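Local coordinates for protein fumarylacetoacetate hydrolase (Burkholderia xenovorans, PDB 5TI1) that probably hydrolyses fumarylacetoacetate to fumarate and acetoacetate, the last step of phenylalanine and tyrosine breakdown, at a magnesium site, at residues B[53-58]-B[90-95]; B[46-51]-B[139-144]; B[243-248]-B[352-357]. All blocks are in the same frame, centred on the assembly; numbering follows the deposited sequence. Where two conformers were deposited one is given.

In the fold
From the N terminus, strand 44-49 turns through residues 50-55 into strand 56-61. Contact 1 (53-58 with 90-95) then closes a loop that holds strand 64-67 and helix 68-73. Contact 2 (46-51 with 139-144) closes a wider loop, and contact 1 lies within it. The two touch: strands 44-49 and 56-61 are neighbours in the N-terminal antiparallel sheet, an Arg56-Asp49 salt bridge also links them, and Arg55 packs on His143. Contact 3 (243-248 with 352-357) comes later in series, in the C-terminal FAH region. It joins the short, weakly bonded helix 245-248 to the start of helix 353-362. Its nearest atoms are about 15 Å from contact 1 and about 17 Å from contact 2.

Contact 1: B[53-58]-B[90-95]; sequences ATRRVG and VRDALN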
ATOM      1  N   ALA B  53      27.723  -9.897  -6.841  1.00 44.34           N
ATOM      2  CA  ALA B  53      26.504  -9.910  -6.044  1.00 36.09           C
ATOM      3  C   ALA B  53      25.771  -8.578  -6.078  1.00 45.72           C
ATOM      4  O   ALA B  53      24.737  -8.440  -5.415  1.00 42.96           O
ATOM      5  CB  ALA B  53      26.823 -10.295  -4.598  1.00 39.79           C
ATOM      6  N   THR B  54      26.272  -7.603  -6.831  1.00 48.84           N
ATOM      7  CA  THR B  54      25.567  -6.336  -6.969  1.00 51.17           C
ATOM      8  C   THR B  54      24.352  -6.520  -7.872  1.00 42.19           C
ATOM      9  O   THR B  54      24.446  -7.116  -8.952  1.00 42.57           O
ATOM     10  CB  THR B  54      26.498  -5.263  -7.534  1.00 59.75           C
ATOM     11  OG1 THR B  54      27.651  -5.132  -6.692  1.00 64.25           O
ATOM     12  CG2 THR B  54      25.778  -3.920  -7.604  1.00 62.98           C
ATOM     13  N   ARG B  55      23.203  -6.036  -7.419  1.00 33.91           N
ATOM     14  CA  ARG B  55      21.999  -6.176  -8.217  1.00 35.24           C
ATOM     15  C   ARG B  55      22.023  -5.153  -9.344  1.00 35.24           C
ATOM     16  O   ARG B  55      22.480  -4.020  -9.169  1.00 35.53           O
ATOM     17  CB  ARG B  55      20.751  -6.021  -7.351  1.00 34.99           C
ATOM     18  CG  ARG B  55      20.609  -7.155  -6.359  1.00 42.72           C
ATOM     19  CD  ARG B  55      19.370  -7.016  -5.495  1.00 46.40           C
ATOM     20  NE  ARG B  55      19.404  -7.970  -4.390  1.00 44.99           N
ATOM     21  CZ  ARG B  55      18.368  -8.244  -3.606  1.00 42.73           C
ATOM     22  NH1 ARG B  55      17.202  -7.644  -3.812  1.00 29.03           N
ATOM     23  NH2 ARG B  55      18.503  -9.127  -2.619  1.00 44.33           N
ATOM     24  N   ARG B  56      21.581  -5.581 -10.521  1.00 31.43           N
ATOM     25  CA  ARG B  56      21.658  -4.749 -11.704  1.00 33.23           C
ATOM     26  C   ARG B  56      20.578  -5.199 -12.675  1.00 36.52           C
ATOM     27  O   ARG B  56      19.979  -6.269 -12.521  1.00 33.42           O
ATOM     28  CB  ARG B  56      23.060  -4.810 -12.327  1.00 37.06           C
ATOM     29  CG  ARG B  56      23.539  -6.194 -12.682  1.00 39.69           C
ATOM     30  CD  ARG B  56      25.056  -6.244 -12.603  1.00 47.47           C
ATOM     31  NE  ARG B  56      25.619  -7.508 -13.076  1.00 48.19           N
ATOM     32  CZ  ARG B  56      25.844  -8.555 -12.293  1.00 48.00           C
ATOM     33  NH1 ARG B  56      25.542  -8.493 -10.997  1.00 45.31           N
ATOM     34  NH2 ARG B  56      26.363  -9.660 -12.803  1.00 50.17           N
ATOM     35  N   VAL B  57      20.330  -4.366 -13.684  1.00 35.89           N
ATOM     36  CA  VAL B  57      19.243  -4.626 -14.615  1.00 31.62           C
ATOM     37  C   VAL B  57      19.679  -5.676 -15.627  1.00 42.47           C
ATOM     38  O   VAL B  57      20.770  -5.591 -16.203  1.00 34.07           O
ATOM     39  CB  VAL B  57      18.807  -3.334 -15.317  1.00 31.96           C
ATOM     40  CG1 VAL B  57      17.747  -3.657 -16.332  1.00 32.06           C
ATOM     41  CG2 VAL B  57      18.291  -2.337 -14.286  1.00 30.88           C
ATOM     42  N   GLY B  58      18.817  -6.666 -15.855  1.00 35.91           N
ATOM     43  CA  GLY B  58      19.090  -7.693 -16.829  1.00 34.37           C
ATOM     44  C   GLY B  58      17.927  -7.863 -17.785  1.00 34.77           C
ATOM     45  O   GLY B  58      16.784  -7.512 -17.488  1.00 32.56           O
ATOM     46  N   VAL B  90      22.525   0.001 -12.743  1.00 34.96           N
ATOM     47  CA  VAL B  90      23.100  -0.490 -11.496  1.00 39.79           C
ATOM     48  C   VAL B  90      22.214  -0.010 -10.355  1.00 44.69           C
ATOM     49  O   VAL B  90      22.461   1.040  -9.745  1.00 42.43           O
ATOM     50  CB  VAL B  90      24.556  -0.039 -11.311  1.00 36.14           C
ATOM     51  CG1 VAL B  90      25.149  -0.700 -10.077  1.00 34.46           C
ATOM     52  CG2 VAL B  90      25.367  -0.389 -12.538  1.00 39.10           C
ATOM     53  N   ARG B  91      21.158  -0.775 -10.095  1.00 40.22           N
ATOM     54  CA  ARG B  91      20.089  -0.435  -9.171  1.00 33.41           C
ATOM     55  C   ARG B  91      19.494  -1.745  -8.701  1.00 32.11           C
ATOM     56  O   ARG B  91      19.526  -2.738  -9.432  1.00 32.39           O
ATOM     57  CB  ARG B  91      18.984   0.402  -9.839  1.00 35.51           C
ATOM     58  CG  ARG B  91      19.380   1.774 -10.312  1.00 35.52           C
ATOM     59  CD  ARG B  91      19.399   2.750  -9.165  1.00 38.95           C
ATOM     60  NE  ARG B  91      19.525   4.121  -9.641  1.00 43.19           N
ATOM     61  CZ  ARG B  91      20.669   4.670 -10.028  1.00 44.59           C
ATOM     62  NH1 ARG B  91      21.788   3.960 -10.003  1.00 45.49           N
ATOM     63  NH2 ARG B  91      20.697   5.927 -10.441  1.00 43.57           N
ATOM     64  N   ASP B  92      18.948  -1.755  -7.488  1.00 31.58           N
ATOM     65  CA  ASP B  92      18.267  -2.905  -6.913  0.63 32.86           C
ATOM     66  C   ASP B  92      16.829  -3.037  -7.391  1.00 30.25           C
ATOM     67  O   ASP B  92      16.113  -3.922  -6.911  1.00 27.12           O
ATOM     68  CB  ASP B  92      18.295  -2.813  -5.381  0.63 33.77           C
ATOM     69  CG  ASP B  92      19.706  -2.882  -4.817  0.63 32.92           C
ATOM     70  OD1 ASP B  92      20.615  -3.342  -5.535  0.63 33.43           O
ATOM     71  OD2 ASP B  92      19.907  -2.484  -3.653  0.63 33.42           O
ATOM     72  N   ALA B  93      16.384  -2.161  -8.286  1.00 26.22           N
ATOM     73  CA  ALA B  93      15.024  -2.181  -8.795  1.00 25.68           C
ATOM     74  C   ALA B  93      15.016  -1.451 -10.133  1.00 30.26           C
ATOM     75  O   ALA B  93      15.903  -0.644 -10.420  1.00 34.20           O
ATOM     76  CB  ALA B  93      14.048  -1.533  -7.814  1.00 24.89           C
ATOM     77  N   LEU B  94      14.001  -1.745 -10.943  1.00 29.57           N
ATOM     78  CA  LEU B  94      13.853  -1.160 -12.272  1.00 27.01           C
ATOM     79  C   LEU B  94      13.240   0.231 -12.248  1.00 26.87           C
ATOM     80  O   LEU B  94      13.098   0.841 -13.320  1.00 28.92           O
ATOM     81  CB  LEU B  94      12.981  -2.061 -13.146  1.00 28.56           C
ATOM     82  CG  LEU B  94      13.608  -3.355 -13.659  1.00 31.30           C
ATOM     83  CD1 LEU B  94      12.538  -4.315 -14.161  1.00 27.54           C
ATOM     84  CD2 LEU B  94      14.564  -3.009 -14.782  1.00 40.64           C
ATOM     85  N   ASN B  95      12.862   0.735 -11.068  1.00 29.17           N
ATOM     86  CA  ASN B  95      12.073   1.970 -10.985  1.00 25.93           C
ATOM     87  C   ASN B  95      12.733   3.118 -11.738  1.00 26.86           C
ATOM     88  O   ASN B  95      12.113   3.745 -12.607  1.00 27.21           O
ATOM     89  CB  ASN B  95      11.845   2.355  -9.523  1.00 25.23           C
ATOM     90  CG  ASN B  95      11.040   1.312  -8.763  1.00 25.15           C
ATOM     91  OD1 ASN B  95      11.328   0.117  -8.837  1.00 24.37           O
ATOM     92  ND2 ASN B  95      10.030   1.762  -8.022  1.00 24.39           N
TER
HETATM   93  O   HOH W   1      22.464  -2.502  -7.260  1.00 31.76           O
HETATM   94  O   HOH W   2      22.878  -4.692  -4.865  1.00 36.53           O
HETATM   95  O   HOH W   3      16.002  -6.295  -5.400  1.00 40.99           O
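Arg55 and Arg56 run beside Val90 to Asp92 without forming a strand pair; the CA atoms of Arg56 and Val90 come within 4.5 Å. The two segments are linked mainly through water. Asp92 was deposited in two conformers, and what is said of its OD1 holds for the one described. One water donates to Asp92 OD1 and accepts from Arg55 N at 2.9 Å. A second water at OD1 lies too close to Arg55 O for a sound bond, and that link is doubtful. A third gives a bond to Asp92 O at 2.8 Å, but it is implausibly close to Arg55 NH1, so this bridge is doubtful too. OD1 of Asp92 also sits 3.2 Å from Arg55 CB. It meets the root of the arginine chain rather than its charged end. Arg55 CG lies beside the backbone N (chi1 -67°) and the chain then runs extended, which carries the guanidinium past the carboxylate. Arg55 NE stays 4.9 Å from Asp92 OD1, and the two flat groups are turned 59° apart.

Residues 56-58 begin strand 56-61 of the antiparallel sheet in the N-terminal region, and residues 90-95 form the loop that leads into helix 95-99. Further along the strand, at Val57, the contact becomes apolar. Leu94 brings its CD2 to both methyls of Val57, crossing that side chain at about a right angle. The distance from Leu94 CD2 to Val57 CG1 is 3.6 Å. Thr54 CG2 touches Val90 CG1 more loosely, at 4.1 Å.

The other arginines turn elsewhere. Arg56 NH1 donates to Thr54 O at 2.7 Å, in the plane of both groups, and its NE and NH2 make salt bridges with Asp67 and Asp49. Arg91 NE pairs with Asp96.

Contact 2: B[46-51]-B[139-144]; sequences IFSDGL and DAQLHL
Ser48 and Gln141 form an antiparallel hydrogen-bonded pair. Ser48 N donates to Gln141 O at 3.1 Å. Gln141 N returns a bond to Ser48 O at 2.8 Å. A further bond runs from His143 N to Ile46 O; it is nearly straight (174° at the hydrogen). Phe47 and Leu142 are the non-hydrogen-bonded pair between them. There the CA-H of Phe47 points at Gln141 O, 3.2 Å from CA. These bonds add strand 140-143 as an outermost strand to the five-stranded antiparallel sheet of the N-terminal region, with strand 44-49 next to it.

The side-chain hydrogen bond is on the face of Ser48 and His143. Ser48 OG lies at the edge of the imidazole, near its plane, and is 2.9 Å from His143 NE2. Ser48 OG stands between its own N and carbonyl carbon (chi1 62°), which turns it to the ring. Arg55 also packs on this histidine.

Apolar contact falls on the other face. Leu142 CD2 reaches Phe47 CB at 3.7 Å, while the phenyl ring leads away to Ile65 and Asp67. Leu142 also touches Pro288 and Trp289 of strand 284-292.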
ATOM      1  N   ILE B  46      15.851  -7.795 -12.409  1.00 37.13           N
ATOM      2  CA  ILE B  46      16.952  -7.385 -11.544  1.00 30.78           C
ATOM      3  C   ILE B  46      17.670  -8.646 -11.100  1.00 30.78           C
ATOM      4  O   ILE B  46      17.053  -9.541 -10.504  1.00 27.55           O
ATOM      5  CB  ILE B  46      16.455  -6.575 -10.331  1.00 28.37           C
ATOM      6  CG1 ILE B  46      15.831  -5.245 -10.787  1.00 33.17           C
ATOM      7  CG2 ILE B  46      17.581  -6.322  -9.343  1.00 27.06           C
ATOM      8  CD1 ILE B  46      16.812  -4.280 -11.409  1.00 32.69           C
ATOM      9  N   PHE B  47      18.970  -8.724 -11.381  1.00 29.08           N
ATOM     10  CA  PHE B  47      19.706  -9.943 -11.088  1.00 32.29           C
ATOM     11  C   PHE B  47      21.059  -9.618 -10.477  1.00 34.02           C
ATOM     12  O   PHE B  47      21.556  -8.487 -10.524  1.00 34.76           O
ATOM     13  CB  PHE B  47      19.914 -10.809 -12.341  1.00 30.49           C
ATOM     14  CG  PHE B  47      21.028 -10.330 -13.216  1.00 44.15           C
ATOM     15  CD1 PHE B  47      20.849  -9.234 -14.043  1.00 32.32           C
ATOM     16  CD2 PHE B  47      22.259 -10.963 -13.207  1.00 43.12           C
ATOM     17  CE1 PHE B  47      21.872  -8.782 -14.841  1.00 34.52           C
ATOM     18  CE2 PHE B  47      23.284 -10.516 -14.013  1.00 42.36           C
ATOM     19  CZ  PHE B  47      23.092  -9.421 -14.827  1.00 34.77           C
ATOM     20  N   SER B  48      21.633 -10.654  -9.890  1.00 33.35           N
ATOM     21  CA  SER B  48      23.014 -10.693  -9.456  1.00 37.77           C
ATOM     22  C   SER B  48      23.492 -12.110  -9.737  1.00 39.61           C
ATOM     23  O   SER B  48      22.706 -12.975 -10.130  1.00 37.23           O
ATOM     24  CB  SER B  48      23.143 -10.326  -7.980  1.00 36.87           C
ATOM     25  OG  SER B  48      22.446 -11.272  -7.188  1.00 33.51           O
ATOM     26  N   ASP B  49      24.786 -12.349  -9.562  1.00 43.70           N
ATOM     27  CA  ASP B  49      25.323 -13.661  -9.906  1.00 41.67           C
ATOM     28  C   ASP B  49      26.466 -13.990  -8.950  1.00 43.17           C
ATOM     29  O   ASP B  49      26.731 -13.252  -7.997  1.00 45.96           O
ATOM     30  CB  ASP B  49      25.748 -13.694 -11.381  1.00 45.44           C
ATOM     31  CG  ASP B  49      27.047 -12.951 -11.632  1.00 53.14           C
ATOM     32  OD1 ASP B  49      27.320 -11.959 -10.932  1.00 58.60           O
ATOM     33  OD2 ASP B  49      27.804 -13.370 -12.530  1.00 63.06           O
ATOM     34  N   GLY B  50      27.146 -15.112  -9.209  1.00 47.05           N
ATOM     35  CA  GLY B  50      28.220 -15.542  -8.330  1.00 54.10           C
ATOM     36  C   GLY B  50      29.458 -14.671  -8.413  1.00 59.36           C
ATOM     37  O   GLY B  50      30.189 -14.532  -7.427  1.00 56.43           O
ATOM     38  N   LEU B  51      29.714 -14.080  -9.581  1.00 61.27           N
ATOM     39  CA  LEU B  51      30.876 -13.224  -9.775  1.00 61.98           C
ATOM     40  C   LEU B  51      30.641 -11.804  -9.290  1.00 62.99           C
ATOM     41  O   LEU B  51      31.609 -11.077  -9.031  1.00 62.56           O
ATOM     42  CB  LEU B  51      31.254 -13.183 -11.257  1.00 58.38           C
ATOM     43  CG  LEU B  51      31.201 -14.490 -12.051  1.00 55.67           C
ATOM     44  CD1 LEU B  51      31.140 -14.198 -13.555  1.00 50.76           C
ATOM     45  CD2 LEU B  51      32.390 -15.374 -11.720  1.00 55.88           C
ATOM     46  N   ASP B 139      23.228 -19.464 -13.325  1.00 37.69           N
ATOM     47  CA  ASP B 139      24.209 -18.891 -12.417  1.00 39.94           C
ATOM     48  C   ASP B 139      23.686 -17.651 -11.711  1.00 40.23           C
ATOM     49  O   ASP B 139      24.435 -17.007 -10.970  1.00 45.98           O
ATOM     50  CB  ASP B 139      25.500 -18.574 -13.175  1.00 36.76           C
ATOM     51  CG  ASP B 139      26.207 -19.826 -13.652  1.00 42.83           C
ATOM     52  OD1 ASP B 139      26.299 -20.793 -12.856  1.00 41.51           O
ATOM     53  OD2 ASP B 139      26.647 -19.857 -14.823  1.00 40.58           O
ATOM     54  N   ALA B 140      22.417 -17.318 -11.904  1.00 37.00           N
ATOM     55  CA  ALA B 140      21.892 -16.024 -11.503  1.00 42.22           C
ATOM     56  C   ALA B 140      20.928 -16.149 -10.334  1.00 39.28           C
ATOM     57  O   ALA B 140      20.292 -17.187 -10.134  1.00 35.53           O
ATOM     58  CB  ALA B 140      21.183 -15.338 -12.671  1.00 35.49           C
ATOM     59  N   GLN B 141      20.862 -15.070  -9.556  1.00 34.17           N
ATOM     60  CA  GLN B 141      19.825 -14.817  -8.568  1.00 31.98           C
ATOM     61  C   GLN B 141      18.900 -13.754  -9.138  1.00 37.59           C
ATOM     62  O   GLN B 141      19.363 -12.662  -9.477  1.00 38.58           O
ATOM     63  CB  GLN B 141      20.435 -14.319  -7.259  1.00 30.80           C
ATOM     64  CG  GLN B 141      21.487 -15.235  -6.694  1.00 36.22           C
ATOM     65  CD  GLN B 141      20.883 -16.538  -6.273  1.00 38.52           C
ATOM     66  OE1 GLN B 141      19.801 -16.560  -5.680  1.00 27.73           O
ATOM     67  NE2 GLN B 141      21.550 -17.641  -6.603  1.00 36.71           N
ATOM     68  N   LEU B 142      17.610 -14.064  -9.254  1.00 27.67           N
ATOM     69  CA  LEU B 142      16.624 -13.095  -9.730  1.00 29.50           C
ATOM     70  C   LEU B 142      15.851 -12.533  -8.546  1.00 28.74           C
ATOM     71  O   LEU B 142      15.343 -13.291  -7.710  1.00 30.84           O
ATOM     72  CB  LEU B 142      15.660 -13.727 -10.732  1.00 32.65           C
ATOM     73  CG  LEU B 142      16.374 -14.433 -11.877  1.00 36.71           C
ATOM     74  CD1 LEU B 142      15.348 -15.007 -12.844  1.00 29.17           C
ATOM     75  CD2 LEU B 142      17.334 -13.468 -12.559  1.00 29.51           C
ATOM     76  N   HIS B 143      15.776 -11.211  -8.468  1.00 30.10           N
ATOM     77  CA  HIS B 143      15.148 -10.542  -7.341  1.00 28.05           C
ATOM     78  C   HIS B 143      13.878  -9.844  -7.805  1.00 24.72           C
ATOM     79  O   HIS B 143      13.633  -9.692  -9.002  1.00 25.29           O
ATOM     80  CB  HIS B 143      16.115  -9.543  -6.697  1.00 28.37           C
ATOM     81  CG  HIS B 143      17.510 -10.063  -6.568  1.00 33.59           C
ATOM     82  ND1 HIS B 143      17.894 -10.919  -5.557  1.00 32.08           N
ATOM     83  CD2 HIS B 143      18.610  -9.866  -7.335  1.00 30.12           C
ATOM     84  CE1 HIS B 143      19.171 -11.220  -5.703  1.00 31.10           C
ATOM     85  NE2 HIS B 143      19.628 -10.598  -6.775  1.00 33.94           N
ATOM     86  N   LEU B 144      13.063  -9.445  -6.833  1.00 24.03           N
ATOM     87  CA  LEU B 144      11.869  -8.654  -7.094  1.00 23.68           C
ATOM     88  C   LEU B 144      12.224  -7.545  -8.079  1.00 24.08           C
ATOM     89  O   LEU B 144      13.190  -6.809  -7.860  1.00 33.46           O
ATOM     90  CB  LEU B 144      11.316  -8.081  -5.789  1.00 28.30           C
ATOM     91  CG  LEU B 144       9.855  -7.647  -5.854  1.00 32.50           C
ATOM     92  CD1 LEU B 144       8.965  -8.882  -6.020  1.00 26.46           C
ATOM     93  CD2 LEU B 144       9.456  -6.810  -4.626  1.00 29.59           C
TER
HETATM   94  O   HOH W   4      13.863  -9.706 -11.579  1.00 25.95           O

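Contact 3: B[243-248]-B[352-357]; sequences VTCADA and TMAQQL
Leu357 reaches from helix 353-362 to Ala248, and its side chain carries much of the contact. CB points toward residues 243-248. CG is set anti to the backbone N (chi1 -173°), and the second torsion (60°) turns CD2 to Ala248. This methyl does the touching. It lies 3.5 Å from Ala248 O and 4.1 Å from Ala248 CB, and it is also the branch nearest Val243, 4.4 Å from Val243 CG1.

One turn back along the same helix, Ala354 meets the same alanine. The two small side chains let the backbones come close, with CA atoms of Ala248 and Ala354 only 4.9 Å apart. Ala248 CB rests 3.5 Å from Ala354 O, and Ala354 CB lies against Cys245 O. Cys245 covers the next position with its sulfur, which lies 3.8 Å from Gln355 CG. The contact across the segments is one of van der Waals packing throughout.

Both pieces are capped at their N-terminal ends. Thr352 and Gln355 form a capping box: Gln355 N donates to Thr352 OG1, and Thr352 N donates to Gln355 OE1 on a lone pair, at 3.1 Å. This holds the Gln355 amide in place, and its NE2 bonds to Leu314 O and Gln306. Thr244 OG1 accepts from Asp247 N in the other piece.

Val243 N is bonded to Thr361 OG1 further along helix 353-362. The helix also packs on a mixed sheet: Met353 and Gln356 touch Phe231, and Leu357 touches Ile233, of strand 223-233; Met353 also touches Ile252 and Met255 of strand 252-263.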
ATOM      1  N   VAL B 243      -6.708   9.436 -14.890  1.00 32.02           N
ATOM      2  CA  VAL B 243      -6.197   8.923 -16.163  1.00 31.79           C
ATOM      3  C   VAL B 243      -7.383   8.438 -16.986  1.00 31.18           C
ATOM      4  O   VAL B 243      -8.167   7.606 -16.512  1.00 28.71           O
ATOM      5  CB  VAL B 243      -5.190   7.784 -15.949  1.00 33.52           C
ATOM      6  CG1 VAL B 243      -4.668   7.275 -17.292  1.00 28.03           C
ATOM      7  CG2 VAL B 243      -4.054   8.238 -15.065  1.00 29.26           C
ATOM      8  N   THR B 244      -7.535   8.960 -18.206  1.00 29.71           N
ATOM      9  CA  THR B 244      -8.657   8.537 -19.033  1.00 37.34           C
ATOM     10  C   THR B 244      -8.420   7.122 -19.545  1.00 37.52           C
ATOM     11  O   THR B 244      -7.286   6.626 -19.605  1.00 34.64           O
ATOM     12  CB  THR B 244      -8.903   9.488 -20.221  1.00 35.18           C
ATOM     13  OG1 THR B 244      -7.841   9.378 -21.178  1.00 32.76           O
ATOM     14  CG2 THR B 244      -9.024  10.947 -19.753  1.00 32.79           C
ATOM     15  N   CYS B 245      -9.519   6.457 -19.899  1.00 34.60           N
ATOM     16  CA  CYS B 245      -9.405   5.082 -20.361  1.00 33.61           C
ATOM     17  C   CYS B 245      -8.562   5.009 -21.623  1.00 34.54           C
ATOM     18  O   CYS B 245      -7.713   4.120 -21.764  1.00 38.18           O
ATOM     19  CB  CYS B 245     -10.790   4.489 -20.595  1.00 35.26           C
ATOM     20  SG  CYS B 245     -10.761   2.705 -20.728  1.00 37.06           S
ATOM     21  N   ALA B 246      -8.765   5.957 -22.542  1.00 35.44           N
ATOM     22  CA  ALA B 246      -8.002   5.970 -23.784  1.00 37.77           C
ATOM     23  C   ALA B 246      -6.514   6.198 -23.537  1.00 41.23           C
ATOM     24  O   ALA B 246      -5.677   5.727 -24.319  1.00 36.27           O
ATOM     25  CB  ALA B 246      -8.556   7.042 -24.726  1.00 37.65           C
ATOM     26  N   ASP B 247      -6.166   6.919 -22.475  1.00 34.00           N
ATOM     27  CA  ASP B 247      -4.778   7.247 -22.182  1.00 40.39           C
ATOM     28  C   ASP B 247      -4.110   6.207 -21.290  1.00 37.15           C
ATOM     29  O   ASP B 247      -2.891   6.260 -21.106  1.00 31.55           O
ATOM     30  CB  ASP B 247      -4.705   8.637 -21.524  1.00 52.96           C
ATOM     31  CG  ASP B 247      -3.278   9.102 -21.260  1.00 64.20           C
ATOM     32  OD1 ASP B 247      -2.432   8.982 -22.173  1.00 68.48           O
ATOM     33  OD2 ASP B 247      -3.008   9.603 -20.141  1.00 66.60           O
ATOM     34  N   ALA B 248      -4.878   5.240 -20.793  1.00 32.02           N
ATOM     35  CA  ALA B 248      -4.428   4.405 -19.680  1.00 30.88           C
ATOM     36  C   ALA B 248      -3.209   3.564 -20.049  1.00 45.40           C
ATOM     37  O   ALA B 248      -2.229   3.516 -19.294  1.00 30.02           O
ATOM     38  CB  ALA B 248      -5.581   3.517 -19.220  1.00 31.04           C
ATOM     39  N   THR B 352     -10.600  -4.636 -18.815  1.00 36.02           N
ATOM     40  CA  THR B 352      -9.218  -4.569 -19.267  1.00 39.98           C
ATOM     41  C   THR B 352      -8.352  -3.797 -18.275  1.00 36.34           C
ATOM     42  O   THR B 352      -8.841  -3.140 -17.354  1.00 32.88           O
ATOM     43  CB  THR B 352      -9.135  -3.896 -20.629  1.00 36.70           C
ATOM     44  OG1 THR B 352      -9.528  -2.525 -20.486  1.00 38.05           O
ATOM     45  CG2 THR B 352     -10.051  -4.605 -21.609  1.00 38.65           C
ATOM     46  N   MET B 353      -7.036  -3.871 -18.504  1.00 33.29           N
ATOM     47  CA  MET B 353      -6.091  -3.060 -17.743  1.00 31.76           C
ATOM     48  C   MET B 353      -6.389  -1.575 -17.888  1.00 37.83           C
ATOM     49  O   MET B 353      -6.328  -0.824 -16.909  1.00 35.73           O
ATOM     50  CB  MET B 353      -4.667  -3.361 -18.203  1.00 36.59           C
ATOM     51  CG  MET B 353      -4.178  -4.756 -17.855  1.00 31.64           C
ATOM     52  SD  MET B 353      -2.523  -5.064 -18.516  1.00 35.57           S
ATOM     53  CE  MET B 353      -2.888  -5.251 -20.264  1.00 35.50           C
ATOM     54  N   ALA B 354      -6.697  -1.129 -19.111  1.00 32.77           N
ATOM     55  CA  ALA B 354      -7.026   0.275 -19.322  1.00 32.69           C
ATOM     56  C   ALA B 354      -8.209   0.684 -18.455  1.00 38.43           C
ATOM     57  O   ALA B 354      -8.181   1.727 -17.785  1.00 34.23           O
ATOM     58  CB  ALA B 354      -7.320   0.524 -20.804  1.00 34.33           C
ATOM     59  N   GLN B 355      -9.252  -0.147 -18.440  1.00 33.12           N
ATOM     60  CA  GLN B 355     -10.433   0.182 -17.658  1.00 32.97           C
ATOM     61  C   GLN B 355     -10.123   0.164 -16.169  1.00 40.41           C
ATOM     62  O   GLN B 355     -10.602   1.022 -15.419  1.00 30.79           O
ATOM     63  CB  GLN B 355     -11.561  -0.783 -18.005  1.00 34.37           C
ATOM     64  CG  GLN B 355     -12.073  -0.589 -19.428  1.00 36.06           C
ATOM     65  CD  GLN B 355     -13.106  -1.618 -19.819  1.00 37.60           C
ATOM     66  OE1 GLN B 355     -12.955  -2.813 -19.528  1.00 37.66           O
ATOM     67  NE2 GLN B 355     -14.165  -1.166 -20.485  1.00 41.79           N
ATOM     68  N   GLN B 356      -9.307  -0.799 -15.733  1.00 30.85           N
ATOM     69  CA  GLN B 356      -8.953  -0.892 -14.324  1.00 29.48           C
ATOM     70  C   GLN B 356      -8.214   0.357 -13.865  1.00 29.81           C
ATOM     71  O   GLN B 356      -8.523   0.920 -12.812  1.00 27.50           O
ATOM     72  CB  GLN B 356      -8.114  -2.148 -14.081  1.00 29.21           C
ATOM     73  CG  GLN B 356      -8.902  -3.446 -14.218  1.00 31.19           C
ATOM     74  CD  GLN B 356      -8.005  -4.674 -14.272  1.00 32.98           C
ATOM     75  OE1 GLN B 356      -6.852  -4.593 -14.693  1.00 31.63           O
ATOM     76  NE2 GLN B 356      -8.535  -5.815 -13.843  1.00 32.55           N
ATOM     77  N   LEU B 357      -7.226   0.802 -14.645  1.00 31.64           N
ATOM     78  CA  LEU B 357      -6.478   2.001 -14.278  1.00 33.48           C
ATOM     79  C   LEU B 357      -7.369   3.239 -14.329  1.00 36.17           C
ATOM     80  O   LEU B 357      -7.290   4.112 -13.452  1.00 28.54           O
ATOM     81  CB  LEU B 357      -5.279   2.167 -15.205  1.00 27.49           C
ATOM     82  CG  LEU B 357      -4.306   3.288 -14.856  1.00 26.55           C
ATOM     83  CD1 LEU B 357      -3.720   3.071 -13.446  1.00 25.25           C
ATOM     84  CD2 LEU B 357      -3.221   3.374 -15.931  1.00 27.10           C
TER